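Local coordinates for protein nicastrin (Dictyostelium purpureum, PDB 4R12) that probably serves as an essential, possibly substrate-recruiting, subunit of gamma-secretase, the complex that cleaves integral membrane proteins such as Notch receptors within the membrane, at residues 532-536 with 537-541; 468-471 with 472-475; 183-186 with 187-190; 553-557 with 558-562. All blocks are in the same frame, centred on the assembly; numbering follows the deposited sequence.

Interaction 1 of 4, residues 532-536 with 537-541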
loop_
_atom_site.group_PDB
_atom_site.type_symbol
_atom_site.label_atom_id
_atom_site.label_comp_id
_atom_site.label_asym_id
_atom_site.label_seq_id
_atom_site.Cartn_x
_atom_site.Cartn_y
_atom_site.Cartn_z
ATOM N N LEU A 532 -24.716 7.192 -3.554
ATOM C CA LEU A 532 -24.396 6.507 -2.313
ATOM C C LEU A 532 -25.026 7.257 -1.149
ATOM O O LEU A 532 -25.280 8.455 -1.234
ATOM C CB LEU A 532 -22.882 6.402 -2.113
ATOM C CG LEU A 532 -22.103 5.610 -3.168
ATOM C CD1 LEU A 532 -20.610 5.555 -2.788
ATOM C CD2 LEU A 532 -22.693 4.213 -3.366
ATOM N N CYS A 533 -25.273 6.545 -0.061
ATOM C CA CYS A 533 -25.865 7.162 1.112
ATOM C C CYS A 533 -24.811 7.624 2.124
ATOM O O CYS A 533 -23.964 6.844 2.579
ATOM C CB CYS A 533 -26.842 6.200 1.772
ATOM S SG CYS A 533 -27.709 6.963 3.157
ATOM N N TYR A 534 -24.867 8.907 2.463
ATOM C CA TYR A 534 -24.048 9.486 3.518
ATOM C C TYR A 534 -24.953 10.156 4.541
ATOM O O TYR A 534 -25.441 11.263 4.290
ATOM C CB TYR A 534 -23.070 10.526 2.970
ATOM C CG TYR A 534 -21.927 9.990 2.140
ATOM C CD1 TYR A 534 -22.132 9.553 0.838
ATOM C CD2 TYR A 534 -20.631 9.971 2.648
ATOM C CE1 TYR A 534 -21.073 9.092 0.068
ATOM C CE2 TYR A 534 -19.576 9.516 1.890
ATOM C CZ TYR A 534 -19.800 9.079 0.604
ATOM O OH TYR A 534 -18.743 8.625 -0.137
ATOM N N SER A 535 -25.197 9.488 5.666
ATOM C CA SER A 535 -25.917 10.110 6.787
ATOM C C SER A 535 -27.237 10.757 6.358
ATOM O O SER A 535 -27.494 11.922 6.680
ATOM C CB SER A 535 -25.035 11.173 7.464
ATOM O OG SER A 535 -23.828 10.610 7.945
ATOM N N GLY A 536 -28.045 10.026 5.594
ATOM C CA GLY A 536 -29.337 10.526 5.144
ATOM C C GLY A 536 -29.333 11.350 3.865
ATOM O O GLY A 536 -30.394 11.793 3.408
ATOM N N GLN A 537 -28.152 11.584 3.303
ATOM C CA GLN A 537 -28.040 12.233 2.001
ATOM C C GLN A 537 -27.721 11.213 0.920
ATOM O O GLN A 537 -26.860 10.351 1.122
ATOM C CB GLN A 537 -26.948 13.306 2.008
ATOM C CG GLN A 537 -27.091 14.362 3.100
ATOM C CD GLN A 537 -28.107 15.427 2.748
ATOM O OE1 GLN A 537 -29.007 15.701 3.524
ATOM N NE2 GLN A 537 -27.967 16.029 1.570
ATOM N N CYS A 538 -28.407 11.314 -0.222
ATOM C CA CYS A 538 -27.960 10.620 -1.433
ATOM C C CYS A 538 -26.960 11.511 -2.156
ATOM O O CYS A 538 -27.290 12.627 -2.560
ATOM C CB CYS A 538 -29.140 10.262 -2.344
ATOM S SG CYS A 538 -30.101 8.881 -1.692
ATOM N N VAL A 539 -25.724 11.036 -2.270
ATOM C CA VAL A 539 -24.633 11.852 -2.787
ATOM C C VAL A 539 -24.185 11.319 -4.140
ATOM O O VAL A 539 -23.989 10.116 -4.318
ATOM C CB VAL A 539 -23.438 11.881 -1.806
ATOM C CG1 VAL A 539 -22.310 12.753 -2.338
ATOM C CG2 VAL A 539 -23.900 12.368 -0.430
ATOM N N SER A 540 -24.033 12.226 -5.096
ATOM C CA SER A 540 -23.656 11.835 -6.447
ATOM C C SER A 540 -22.220 12.252 -6.726
ATOM O O SER A 540 -21.849 13.396 -6.496
ATOM C CB SER A 540 -24.604 12.461 -7.463
ATOM O OG SER A 540 -25.927 11.998 -7.257
ATOM N N SER A 541 -21.430 11.312 -7.220
ATOM C CA SER A 541 -20.025 11.562 -7.566
ATOM C C SER A 541 -19.567 10.594 -8.643
ATOM O O SER A 541 -19.919 9.413 -8.610
ATOM C CB SER A 541 -19.126 11.418 -6.333
ATOM O OG SER A 541 -17.759 11.631 -6.653
HETATM O O HOH W 1 -29.229 13.885 6.212
#

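Interaction 2 of 4, residues 468-471 with 472-475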
loop_
_atom_site.group_PDB
_atom_site.type_symbol
_atom_site.label_atom_id
_atom_site.label_comp_id
_atom_site.label_asym_id
_atom_site.label_seq_id
_atom_site.Cartn_x
_atom_site.Cartn_y
_atom_site.Cartn_z
ATOM N N CYS A 468 -9.658 9.244 11.519
ATOM C CA CYS A 468 -10.324 10.394 10.895
ATOM C C CYS A 468 -11.503 9.988 10.015
ATOM O O CYS A 468 -11.558 8.870 9.510
ATOM C CB CYS A 468 -9.332 11.196 10.053
ATOM S SG CYS A 468 -8.789 10.358 8.522
ATOM N N PHE A 469 -12.449 10.912 9.862
ATOM C CA PHE A 469 -13.579 10.784 8.939
ATOM C C PHE A 469 -14.396 9.522 9.119
ATOM O O PHE A 469 -14.980 9.006 8.166
ATOM C CB PHE A 469 -13.093 10.866 7.493
ATOM C CG PHE A 469 -12.481 12.184 7.161
ATOM C CD1 PHE A 469 -13.209 13.354 7.334
ATOM C CD2 PHE A 469 -11.176 12.268 6.721
ATOM C CE1 PHE A 469 -12.647 14.586 7.049
ATOM C CE2 PHE A 469 -10.607 13.488 6.422
ATOM C CZ PHE A 469 -11.347 14.655 6.593
ATOM N N ASN A 470 -14.471 9.038 10.347
ATOM C CA ASN A 470 -15.238 7.830 10.580
ATOM C C ASN A 470 -16.736 8.092 10.378
ATOM O O ASN A 470 -17.499 7.154 10.186
ATOM C CB ASN A 470 -14.966 7.278 11.977
ATOM C CG ASN A 470 -15.534 5.890 12.168
ATOM O OD1 ASN A 470 -16.506 5.706 12.891
ATOM N ND2 ASN A 470 -14.928 4.900 11.509
ATOM N N ILE A 471 -17.131 9.370 10.388
ATOM C CA ILE A 471 -18.515 9.754 10.093
ATOM C C ILE A 471 -18.931 9.287 8.694
ATOM O O ILE A 471 -20.119 9.125 8.420
ATOM C CB ILE A 471 -18.731 11.281 10.207
ATOM C CG1 ILE A 471 -20.229 11.615 10.278
ATOM C CG2 ILE A 471 -18.055 12.032 9.065
ATOM C CD1 ILE A 471 -20.527 13.070 10.605
ATOM N N LEU A 472 -17.948 9.053 7.820
ATOM C CA LEU A 472 -18.231 8.571 6.473
ATOM C C LEU A 472 -18.353 7.051 6.436
ATOM O O LEU A 472 -18.767 6.485 5.413
ATOM C CB LEU A 472 -17.135 9.024 5.483
ATOM C CG LEU A 472 -16.757 10.499 5.378
ATOM C CD1 LEU A 472 -15.629 10.650 4.353
ATOM C CD2 LEU A 472 -17.955 11.358 4.993
ATOM N N MET A 473 -17.982 6.382 7.529
ATOM C CA MET A 473 -17.930 4.919 7.571
ATOM C C MET A 473 -19.075 4.262 8.350
ATOM O O MET A 473 -19.722 4.890 9.200
ATOM C CB MET A 473 -16.614 4.443 8.195
ATOM C CG MET A 473 -15.336 4.965 7.548
ATOM S SD MET A 473 -15.104 4.301 5.887
ATOM C CE MET A 473 -15.697 5.709 5.079
ATOM N N LYS A 474 -19.283 2.978 8.072
ATOM C CA LYS A 474 -20.312 2.187 8.756
ATOM C C LYS A 474 -19.715 1.345 9.885
ATOM O O LYS A 474 -20.436 0.732 10.667
ATOM C CB LYS A 474 -21.042 1.279 7.754
ATOM C CG LYS A 474 -21.530 1.996 6.495
ATOM C CD LYS A 474 -22.744 2.875 6.768
ATOM C CE LYS A 474 -23.977 2.027 7.068
ATOM N NZ LYS A 474 -25.187 2.833 7.448
ATOM N N THR A 475 -18.390 1.305 9.956
ATOM C CA THR A 475 -17.701 0.517 10.974
ATOM C C THR A 475 -16.547 1.328 11.563
ATOM O O THR A 475 -16.134 2.323 10.980
ATOM C CB THR A 475 -17.141 -0.815 10.394
ATOM O OG1 THR A 475 -16.321 -0.543 9.245
ATOM C CG2 THR A 475 -18.273 -1.743 9.981
HETATM O O HOH W 2 -18.894 4.324 12.441
#

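Interaction 3 of 4, residues 183-186 with 187-190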
loop_
_atom_site.group_PDB
_atom_site.type_symbol
_atom_site.label_atom_id
_atom_site.label_comp_id
_atom_site.label_asym_id
_atom_site.label_seq_id
_atom_site.Cartn_x
_atom_site.Cartn_y
_atom_site.Cartn_z
ATOM N N SER A 183 1.256 -21.717 -4.764
ATOM C CA SER A 183 -0.077 -21.205 -5.068
ATOM C C SER A 183 -0.975 -22.247 -5.726
ATOM O O SER A 183 -2.157 -22.326 -5.413
ATOM C CB SER A 183 0.016 -19.970 -5.959
ATOM O OG SER A 183 0.602 -18.897 -5.247
ATOM N N GLU A 184 -0.421 -23.042 -6.641
ATOM C CA GLU A 184 -1.211 -24.084 -7.288
ATOM C C GLU A 184 -1.852 -24.984 -6.234
ATOM O O GLU A 184 -3.044 -25.267 -6.285
ATOM C CB GLU A 184 -0.341 -24.904 -8.249
ATOM C CG GLU A 184 -0.947 -26.228 -8.664
ATOM C CD GLU A 184 -0.351 -27.403 -7.903
ATOM O OE1 GLU A 184 0.840 -27.740 -8.129
ATOM O OE2 GLU A 184 -1.078 -27.987 -7.073
ATOM N N THR A 185 -1.050 -25.378 -5.254
ATOM C CA THR A 185 -1.486 -26.278 -4.199
ATOM C C THR A 185 -2.526 -25.674 -3.256
ATOM O O THR A 185 -3.558 -26.293 -3.002
ATOM C CB THR A 185 -0.284 -26.746 -3.365
ATOM O OG1 THR A 185 0.684 -27.361 -4.227
ATOM C CG2 THR A 185 -0.722 -27.741 -2.294
ATOM N N CYS A 186 -2.264 -24.478 -2.725
ATOM C CA CYS A 186 -3.193 -23.910 -1.767
ATOM C C CYS A 186 -4.481 -23.469 -2.466
ATOM O O CYS A 186 -5.557 -23.569 -1.882
ATOM C CB CYS A 186 -2.554 -22.750 -0.979
ATOM S SG CYS A 186 -2.217 -21.249 -1.910
ATOM N N LEU A 187 -4.394 -23.009 -3.711
ATOM C CA LEU A 187 -5.621 -22.644 -4.424
ATOM C C LEU A 187 -6.522 -23.860 -4.660
ATOM O O LEU A 187 -7.727 -23.788 -4.436
ATOM C CB LEU A 187 -5.317 -21.965 -5.757
ATOM C CG LEU A 187 -4.901 -20.484 -5.752
ATOM C CD1 LEU A 187 -4.677 -20.027 -7.180
ATOM C CD2 LEU A 187 -5.932 -19.573 -5.059
ATOM N N ARG A 188 -5.936 -24.967 -5.102
ATOM C CA ARG A 188 -6.683 -26.206 -5.336
ATOM C C ARG A 188 -7.455 -26.646 -4.090
ATOM O O ARG A 188 -8.597 -27.112 -4.183
ATOM C CB ARG A 188 -5.729 -27.326 -5.794
ATOM C CG ARG A 188 -6.419 -28.657 -6.079
ATOM C CD ARG A 188 -5.451 -29.715 -6.594
ATOM N NE ARG A 188 -4.368 -29.999 -5.656
ATOM C CZ ARG A 188 -3.080 -29.844 -5.946
ATOM N NH1 ARG A 188 -2.723 -29.412 -7.147
ATOM N NH2 ARG A 188 -2.147 -30.120 -5.043
ATOM N N ARG A 189 -6.843 -26.477 -2.921
ATOM C CA ARG A 189 -7.473 -26.910 -1.669
ATOM C C ARG A 189 -8.368 -25.849 -1.043
ATOM O O ARG A 189 -9.056 -26.114 -0.058
ATOM C CB ARG A 189 -6.404 -27.327 -0.663
ATOM C CG ARG A 189 -5.520 -28.447 -1.179
ATOM C CD ARG A 189 -4.562 -28.951 -0.117
ATOM N NE ARG A 189 -3.577 -29.863 -0.694
ATOM C CZ ARG A 189 -2.863 -30.736 0.009
ATOM N NH1 ARG A 189 -3.031 -30.822 1.324
ATOM N NH2 ARG A 189 -1.990 -31.528 -0.604
ATOM N N GLY A 190 -8.362 -24.650 -1.612
ATOM C CA GLY A 190 -9.167 -23.563 -1.085
ATOM C C GLY A 190 -8.612 -23.007 0.215
ATOM O O GLY A 190 -9.361 -22.536 1.065
#

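Interaction 4 of 4, residues 553-557 with 558-562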
loop_
_atom_site.group_PDB
_atom_site.type_symbol
_atom_site.label_atom_id
_atom_site.label_comp_id
_atom_site.label_asym_id
_atom_site.label_seq_id
_atom_site.Cartn_x
_atom_site.Cartn_y
_atom_site.Cartn_z
ATOM N N PHE A 553 -4.844 -15.141 -13.064
ATOM C CA PHE A 553 -5.882 -15.915 -12.389
ATOM C C PHE A 553 -7.173 -15.937 -13.184
ATOM O O PHE A 553 -7.477 -14.994 -13.908
ATOM C CB PHE A 553 -6.203 -15.346 -10.996
ATOM C CG PHE A 553 -5.085 -15.464 -10.002
ATOM C CD1 PHE A 553 -4.594 -16.706 -9.634
ATOM C CD2 PHE A 553 -4.554 -14.332 -9.403
ATOM C CE1 PHE A 553 -3.566 -16.816 -8.709
ATOM C CE2 PHE A 553 -3.531 -14.429 -8.481
ATOM C CZ PHE A 553 -3.031 -15.672 -8.132
ATOM N N ASP A 554 -7.941 -17.010 -13.011
ATOM C CA ASP A 554 -9.322 -17.069 -13.475
ATOM C C ASP A 554 -10.157 -17.813 -12.430
ATOM O O ASP A 554 -9.627 -18.629 -11.668
ATOM C CB ASP A 554 -9.414 -17.756 -14.837
ATOM C CG ASP A 554 -10.796 -17.631 -15.464
ATOM O OD1 ASP A 554 -11.539 -16.698 -15.088
ATOM O OD2 ASP A 554 -11.138 -18.462 -16.336
ATOM N N PHE A 555 -11.454 -17.519 -12.367
ATOM C CA PHE A 555 -12.303 -18.224 -11.421
ATOM C C PHE A 555 -13.152 -19.276 -12.116
ATOM O O PHE A 555 -13.972 -18.964 -12.977
ATOM C CB PHE A 555 -13.202 -17.261 -10.649
ATOM C CG PHE A 555 -13.946 -17.921 -9.525
ATOM C CD1 PHE A 555 -13.314 -18.176 -8.316
ATOM C CD2 PHE A 555 -15.270 -18.309 -9.681
ATOM C CE1 PHE A 555 -13.988 -18.798 -7.281
ATOM C CE2 PHE A 555 -15.951 -18.929 -8.652
ATOM C CZ PHE A 555 -15.311 -19.174 -7.451
ATOM N N ASP A 556 -12.943 -20.528 -11.730
ATOM C CA ASP A 556 -13.731 -21.640 -12.248
ATOM C C ASP A 556 -14.995 -21.824 -11.412
ATOM O O ASP A 556 -14.923 -22.280 -10.273
ATOM C CB ASP A 556 -12.897 -22.926 -12.249
ATOM C CG ASP A 556 -13.709 -24.153 -12.633
ATOM O OD1 ASP A 556 -14.615 -24.025 -13.482
ATOM O OD2 ASP A 556 -13.437 -25.244 -12.088
ATOM N N THR A 557 -16.149 -21.475 -11.971
ATOM C CA THR A 557 -17.406 -21.611 -11.235
ATOM C C THR A 557 -17.845 -23.075 -11.118
ATOM O O THR A 557 -18.739 -23.396 -10.333
ATOM C CB THR A 557 -18.535 -20.800 -11.892
ATOM O OG1 THR A 557 -17.978 -19.665 -12.569
ATOM C CG2 THR A 557 -19.529 -20.328 -10.837
ATOM N N SER A 558 -17.214 -23.951 -11.898
ATOM C CA SER A 558 -17.451 -25.392 -11.797
ATOM C C SER A 558 -16.944 -25.936 -10.461
ATOM O O SER A 558 -17.738 -26.256 -9.574
ATOM C CB SER A 558 -16.782 -26.132 -12.961
ATOM O OG SER A 558 -16.791 -27.538 -12.768
ATOM N N LYS A 559 -15.622 -26.026 -10.318
ATOM C CA LYS A 559 -15.002 -26.476 -9.069
ATOM C C LYS A 559 -15.098 -25.420 -7.964
ATOM O O LYS A 559 -14.638 -25.647 -6.840
ATOM C CB LYS A 559 -13.529 -26.834 -9.296
ATOM C CG LYS A 559 -13.266 -28.135 -10.042
ATOM C CD LYS A 559 -11.793 -28.217 -10.449
ATOM C CE LYS A 559 -10.876 -27.815 -9.293
ATOM N NZ LYS A 559 -9.465 -27.532 -9.710
ATOM N N ASN A 560 -15.688 -24.273 -8.297
ATOM C CA ASN A 560 -15.776 -23.119 -7.401
ATOM C C ASN A 560 -14.429 -22.775 -6.765
ATOM O O ASN A 560 -14.292 -22.728 -5.536
ATOM C CB ASN A 560 -16.829 -23.356 -6.320
ATOM C CG ASN A 560 -17.491 -22.068 -5.868
ATOM O OD1 ASN A 560 -17.300 -21.625 -4.737
ATOM N ND2 ASN A 560 -18.259 -21.449 -6.762
ATOM N N VAL A 561 -13.440 -22.522 -7.618
ATOM C CA VAL A 561 -12.062 -22.342 -7.174
ATOM C C VAL A 561 -11.298 -21.377 -8.090
ATOM O O VAL A 561 -11.626 -21.239 -9.272
ATOM C CB VAL A 561 -11.329 -23.708 -7.124
ATOM C CG1 VAL A 561 -11.064 -24.238 -8.531
ATOM C CG2 VAL A 561 -10.043 -23.595 -6.359
ATOM N N TRP A 562 -10.299 -20.692 -7.540
ATOM C CA TRP A 562 -9.386 -19.905 -8.358
ATOM C C TRP A 562 -8.463 -20.850 -9.127
ATOM O O TRP A 562 -8.036 -21.866 -8.579
ATOM C CB TRP A 562 -8.545 -18.947 -7.504
ATOM C CG TRP A 562 -9.289 -17.787 -6.904
ATOM C CD1 TRP A 562 -9.643 -17.637 -5.592
ATOM C CD2 TRP A 562 -9.749 -16.607 -7.581
ATOM N NE1 TRP A 562 -10.298 -16.443 -5.412
ATOM C CE2 TRP A 562 -10.378 -15.792 -6.616
ATOM C CE3 TRP A 562 -9.694 -16.163 -8.905
ATOM C CZ2 TRP A 562 -10.950 -14.560 -6.934
ATOM C CZ3 TRP A 562 -10.262 -14.935 -9.225
ATOM C CH2 TRP A 562 -10.886 -14.147 -8.242
#

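Interaction 1 of 4, residues 532-536 with 537-541
Leu532 with Val539 and Tyr534 with Gln537 form the two antiparallel hydrogen-bonded pairs of a tight hairpin, the axes of the short strand segments lying 4.7 Å apart at closest and 129° between their directions. Four backbone bonds close the ladder. Val539 N meets Leu532 O at 2.8 Å, and Gln537 N, 2.9 Å from Tyr534 O, closes the type I' turn from Tyr534 to Gln537. At Gly536, any CB would jam against Ser535 O.

On one face Val539 CG2 approaches Tyr534 CD1 to 3.6 Å, the two side chains crossing at about a right angle. Tyr534 has CG beside its backbone N (chi1 -71°), which places CD1 against Val539 CG2; its OH is hydrogen-bonded to Arg507 O, and Arg507 makes a cation-pi contact with the ring. The turn itself sets Gln537 CB 3.4 Å from Tyr534 O. A bend at chi2 (-80°) then carries the Gln537 amide to where OE1 shares a water with Ser535 O, while NE2 is bonded to Ser517.

Cys533 and Cys538 occupy the opposite face as a non-hydrogen-bonded pair, yet each forms its disulfide elsewhere, with Cys522 and Cys528 respectively. Cys533 N also bonds Asp525, a calcium ligand like Cys528. The Cys538-Cys528 disulfide and the bond from Cys533 N to Asp525 therefore connect the hairpin to residues of the calcium site.

Interaction 2 of 4, residues 468-471 with 472-475
Asn470 ND2 donates to Thr475 O at 2.9 Å, with an angle of 155° at the hydrogen and the acceptor slightly tilted from the amide plane. With CG opposite the backbone N (chi1 -169°), the amide swings across the turn to reach that carbonyl. ND2 is also hydrogen-bonded to Tyr500 OH of helix 500-512, and a water donates to OD1 at 2.8 Å, so both ends of the amide are engaged. An alanine at Asn470 would remove the amide and would probably leave Thr475 O and Tyr500 OH without this shared partner, freeing the 472-475 backbone to shift.

Two backbone bonds tighten the turn itself. Met473 N reaches Asn470 O at 2.8 Å and Leu472 N reaches Phe469 O at 3.0 Å; both link residues three apart, the pattern of a 3-10 turn.

Packing follows outward. Met473 CB lies 3.7 Å from Asn470 ND2, the two side chains crossing obliquely. Leu472 extends one branch, CD1, to Phe469 CB at 4.0 Å and the other, CD2, to Ile471 CG2 at 4.1 Å. Beyond the turn, Leu472 and Met473 rest on helix 500-512 and Phe469 on helix 452-463. This is a 3-10 turn in a surface loop, closed by an asparagine side chain and tied at its start by the Cys461-Cys468 disulfide.

Interaction 3 of 4, residues 183-186 with 187-190
Arg188 and Glu184 both send CG away from the backbone N, with chi1 -179° and 163°, after which the arginine bends at chi3 and the glutamate at chi2, so that the two chains run side by side along one flank of the helix. Glu184 OE2 comes to the edge of the guanidinium, near its plane, on the NH1 side. The modelled separation is too short to be trusted; an ion pair between these side chains is plausible, but its exact geometry is doubtful. Thr185 CA lies over one face of the same guanidinium.

Arg189 takes another path. Its chain is extended from CG to NE and lies alongside Thr185, pointing the same way, with CG 3.4 Å from Thr185 O and NE 3.9 Å from the methyl CG2. The hydroxyl OG1 of Thr185 is instead bonded to Asn182.

The backbone beneath is helical. Leu187 N bonds Ser183 O at 2.9 Å, Arg188 N bonds Glu184 O at 3.1 Å, and Arg189 N reaches Thr185 O at a longer 3.3 Å, as the helix nears its end. Leu187 also rests CB on Ser183 O, 3.2 Å away, and its side chain packs on Trp562, Ile564 and Thr573, while Cys186 forms a disulfide with Cys192 just past the helix.

Gly190 leaves the helical conformation with phi at 73°, and its N bonds Leu187 O at 3.0 Å. Residues 183-190 thus make up a whole short amphipathic helix and its C-terminal end, charged on one flank and buried on the other, ending in a Schellman motif.

Interaction 4 of 4, residues 553-557 with 558-562
A beta hairpin with a G1 bulge brings strand 553-556 back against its partner, Asn560 and Val561 both facing Asp556. Asp556 N bonds Val561 O at 2.9 Å, and Val561 N returns to Asp556 O at 3.1 Å. Asn560 supplies the positive phi of the bulge, 49°.

Asp556 holds CG opposite its backbone N (chi1 174°), which carries the carboxylate to the amides of Ser558 and Lys559: OD1 accepts Ser558 N at 3.0 Å, an Asx turn, and OD2 accepts Lys559 N at 2.9 Å. Both donors stand above the carboxylate plane. A valine at Asp556 would lack these acceptors and would probably leave the two amides without their side-chain partner and the turn less firmly fixed.

On the other face, Phe555 points its edge at the face of Trp562, a T-shaped pair with centroids 5.4 Å apart and planes at 78°. Phe555 CD1 stands over the centre of the indole, 4.0 Å from Trp562 CD2. At its far end, Phe555 CZ lies 3.8 Å from Asn560 ND2, ring and amide nearly perpendicular. The Asx turn, bulge and cross-strand aromatic pair belong to a G1-bulge hairpin whose aromatic face packs, through Trp562, on Leu187 of helix 183-189 and Pro194 of strand 192-203.

Overall arrangement
The four contacts form two neighbouring pairs. Interactions 1 and 2 have centres about 13 Å apart and meet where Tyr534 CD2 packs on Leu472 CD2 at 3.8 Å; both lean on helix 500-512 and use Arg507. Interactions 3 and 4, with centres about 11 Å apart, meet through Leu187, whose CD2 lies 3.6 Å from Trp562 CB. No contact of one pair touches a contact of the other. Interactions 1 and 3 are partly buried, whereas 2 and 4 lie at the surface. Both hairpins, 1 and 4, rely on cross-strand backbone bonds, but disulfides tie the first to its surroundings and a carboxylate holds the turn of the second; interaction 2 uses i to i+3 bonds of a 3-10 turn and interaction 3 mainly i to i+4 helical bonds.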